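Local coordinates for Alpha/beta hydrolase fold protein (Sphaerobacter thermophilus, PDB 3R0V) that probably acts as a hydrolase of the alpha/beta hydrolase fold and is seen with D-malate bound in a pocket, at residues Asp83-Gly86 / Gly87-Val91; Leu102-Ala106 / Ser107-Ile111. One frame throughout, in Å; residues are numbered along the deposited sequence.

Interaction 1 (Asp83-Gly86 / Gly87-Val91)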
# COMPACT_ATOMS: atom_id res chain seq x y z
N ASP A 83 14.04 -9.62 5.07
CA ASP A 83 15.27 -10.14 5.69
C ASP A 83 15.41 -9.68 7.13
O ASP A 83 15.75 -10.48 8.01
CB ASP A 83 16.51 -9.79 4.86
CG ASP A 83 16.76 -10.78 3.75
OD1 ASP A 83 16.42 -11.98 3.92
OD2 ASP A 83 17.28 -10.37 2.69
N ALA A 84 15.13 -8.40 7.39
CA ALA A 84 15.15 -7.89 8.76
C ALA A 84 14.15 -8.65 9.64
O ALA A 84 14.38 -8.83 10.84
CB ALA A 84 14.84 -6.39 8.77
N ALA A 85 13.05 -9.09 9.04
CA ALA A 85 12.03 -9.85 9.75
C ALA A 85 12.43 -11.31 9.99
O ALA A 85 11.71 -12.04 10.69
CB ALA A 85 10.72 -9.80 8.99
N GLY A 86 13.53 -11.74 9.39
CA GLY A 86 14.03 -13.09 9.62
C GLY A 86 14.28 -13.87 8.35
O GLY A 86 14.89 -14.94 8.41
N GLY A 87 13.80 -13.37 7.21
CA GLY A 87 14.08 -14.01 5.93
C GLY A 87 12.85 -14.45 5.17
O GLY A 87 12.94 -14.76 3.97
N ALA A 88 11.72 -14.51 5.86
CA ALA A 88 10.43 -14.76 5.24
C ALA A 88 9.38 -14.13 6.15
O ALA A 88 9.60 -14.00 7.36
CB ALA A 88 10.17 -16.25 5.11
N ALA A 89 8.23 -13.76 5.60
CA ALA A 89 7.21 -13.17 6.43
C ALA A 89 5.85 -13.23 5.79
O ALA A 89 5.74 -13.37 4.57
CB ALA A 89 7.55 -11.72 6.73
N PHE A 90 4.83 -13.09 6.62
CA PHE A 90 3.49 -12.74 6.16
C PHE A 90 3.54 -11.25 5.79
O PHE A 90 4.29 -10.48 6.40
CB PHE A 90 2.48 -12.90 7.30
CG PHE A 90 2.42 -14.29 7.89
CD1 PHE A 90 2.69 -15.41 7.13
CD2 PHE A 90 2.08 -14.45 9.22
CE1 PHE A 90 2.61 -16.69 7.69
CE2 PHE A 90 2.01 -15.72 9.79
CZ PHE A 90 2.28 -16.84 9.02
N VAL A 91 2.75 -10.84 4.80
CA VAL A 91 2.74 -9.43 4.40
C VAL A 91 1.32 -8.92 4.34
O VAL A 91 0.44 -9.61 3.83
CB VAL A 91 3.42 -9.22 3.02
CG1 VAL A 91 3.16 -7.82 2.48
CG2 VAL A 91 4.91 -9.48 3.13
O HOH W 1 14.62 -13.22 2.28

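Interaction 2 (Leu102-Ala106 / Ser107-Ile111)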
# COMPACT_ATOMS: atom_id res chain seq x y z
N LEU A 102 1.83 -7.33 -4.13
CA LEU A 102 1.47 -8.31 -5.16
C LEU A 102 2.59 -8.46 -6.19
O LEU A 102 2.94 -9.57 -6.57
CB LEU A 102 0.14 -7.94 -5.83
CG LEU A 102 -1.10 -8.10 -4.94
CD1 LEU A 102 -2.23 -7.19 -5.39
CD2 LEU A 102 -1.56 -9.56 -4.95
N LEU A 103 3.15 -7.34 -6.64
CA LEU A 103 4.30 -7.40 -7.54
C LEU A 103 5.46 -8.15 -6.91
O LEU A 103 6.12 -8.96 -7.57
CB LEU A 103 4.73 -5.99 -7.94
CG LEU A 103 3.73 -5.20 -8.79
CD1 LEU A 103 4.24 -3.78 -8.91
CD2 LEU A 103 3.62 -5.84 -10.16
N ALA A 104 5.71 -7.90 -5.63
CA ALA A 104 6.82 -8.56 -4.93
C ALA A 104 6.57 -10.07 -4.85
O ALA A 104 7.49 -10.87 -5.05
CB ALA A 104 7.00 -7.97 -3.54
N ALA A 105 5.34 -10.45 -4.55
CA ALA A 105 4.98 -11.86 -4.48
C ALA A 105 5.16 -12.53 -5.84
O ALA A 105 5.71 -13.63 -5.94
CB ALA A 105 3.55 -12.01 -3.99
N ALA A 106 4.71 -11.86 -6.90
CA ALA A 106 4.83 -12.40 -8.25
C ALA A 106 6.29 -12.50 -8.67
O ALA A 106 6.64 -13.34 -9.51
CB ALA A 106 4.05 -11.53 -9.23
N SER A 107 7.14 -11.65 -8.10
CA SER A 107 8.56 -11.63 -8.43
C SER A 107 9.34 -12.68 -7.67
O SER A 107 10.54 -12.85 -7.90
CB SER A 107 9.16 -10.26 -8.15
OG SER A 107 8.55 -9.26 -8.96
N GLY A 108 8.69 -13.37 -6.74
CA GLY A 108 9.34 -14.45 -6.02
C GLY A 108 9.92 -14.13 -4.65
O GLY A 108 10.70 -14.92 -4.12
N LEU A 109 9.58 -12.99 -4.06
CA LEU A 109 10.05 -12.74 -2.69
C LEU A 109 9.46 -13.76 -1.73
O LEU A 109 8.37 -14.30 -1.97
CB LEU A 109 9.69 -11.33 -2.22
CG LEU A 109 10.41 -10.14 -2.86
CD1 LEU A 109 10.27 -8.91 -1.99
CD2 LEU A 109 11.87 -10.43 -3.12
N PRO A 110 10.17 -14.02 -0.61
CA PRO A 110 9.72 -15.02 0.36
C PRO A 110 8.59 -14.51 1.26
O PRO A 110 8.75 -14.31 2.47
CB PRO A 110 10.99 -15.34 1.16
CG PRO A 110 11.82 -14.11 1.05
CD PRO A 110 11.54 -13.54 -0.32
N ILE A 111 7.45 -14.29 0.62
CA ILE A 111 6.20 -13.93 1.28
C ILE A 111 5.39 -15.21 1.44
O ILE A 111 5.06 -15.87 0.44
CB ILE A 111 5.42 -12.89 0.43
CG1 ILE A 111 6.27 -11.62 0.26
CG2 ILE A 111 4.09 -12.55 1.08
CD1 ILE A 111 5.69 -10.58 -0.68
O HOH W 2 6.94 -15.20 -4.08

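Interaction 1 (Asp83-Gly86 / Gly87-Val91)
Asp83 and Gly87 meet through one water at the C-terminal end of helix 71-84, where the chain turns into strand 89-94. No direct hydrogen bond joins the two halves of the turn. The water donates to both, lying 2.7 Å from Asp83 OD1 and 2.8 Å from Gly87 O. A chi1 of -85° brings the Asp83 carboxylate round toward the turn, and the twist about CB-CG presents OD1 to Gly87; Asp83 OD1 sits 3.7 Å from Gly87 CA.

The backbone turn is a Schellman motif. Gly86 N donates to Asp83 O at 2.9 Å, whereas Gly87 N, 3.6 Å from Asp83 O, makes no bond with it. Gly86 leaves the helix with phi 128° and Gly87 repeats the move with phi 121°. Both values bring the preceding carbonyl oxygen close to where a CB would stand, and the two glycines have none to crowd it.

Apolar contact is limited to two methyls. Ala85 CB points across the turn and meets Ala89 CB at 4.3 Å, one methyl facing the other on the inner side of the bend. Pro25 and Ile53 touch Ala85, and Val27 touches Ala89, so this side of the turn rests on strand 25-29 and its surroundings, while Asp83 and Gly86 lie at the surface.

Chemically, a carboxylate and a carbonyl are both acceptors and cannot bond each other. The water points one O-H at each, and probably eases the placing of a negative charge beside the negative end of the helix dipole.

Interaction 2 (Leu102-Ala106 / Ser107-Ile111)
Helix 96-106 ends in a Schellman motif that folds Gly108 and Leu109 back over Ala104 and Ala105: Gly108 turns to a positive phi of 97°, Leu109 N donates to Ala104 O at 3.1 Å in a nearly straight bond (164° at the hydrogen), and Gly108 N donates to Ala105 O at 3.1 Å, approaching from above that carbonyl's plane.

Ser107 doubles its hold on the last turn. Ser107 N and Ser107 OG both donate to Leu103 O, OG at 2.8 Å, and they arrive from opposite faces of that carbonyl. OG stands beside its own backbone N (chi1 -62°), the rotation that lets the hydroxyl reach back one turn. Arg201 of helix 199-202 bonds the same OG from outside.

The apolar side of the motif is the customary one, the residue after the glycine packing on the helix. Leu109 lays its CG and CD1 alongside Ala104, with Leu109 CD1 3.7 Å from Ala104 CB. Ile111 reaches the same methyl from further along the chain, Ile111 CD1 being 4.1 Å from Ala104 CB, and it also brushes the backbone and CB of Ala105. Leu78, Ala79 and Ile82 of helix 71-84 cover this patch.

A water spans the turn, donating to Ala105 O and Leu109 O. Leu103 O thus keeps its helical partner, Ser107 N, and gains the hydroxyl; Ala104 O and Ala105 O, beyond which the helix does not continue, are met by Leu109 N and Gly108 N, with the water as second donor to Ala105 O, while Leu109 and Ile111 cover the Ala104 side.

How the interactions relate
Followed from the N terminus, interaction 1 closes the turn from helix 71-84 into strand 89-94. The chain then passes through a sharp bend, probably the nucleophile elbow around Ser95, and enters helix 96-106, whose end interaction 2 turns into strand 111-117. The two contacts lie in series and neither nest nor cross. Both are helix-to-strand turns of the central sheet, and the second completes a beta-alpha-beta crossover between parallel neighbours. They meet where those strands begin: Ala89 N and Pro110 O, 3.2 Å apart, probably form a hydrogen bond, and Val91 packs on Ile111. The helix that interaction 1 ends also lies against the turn of interaction 2.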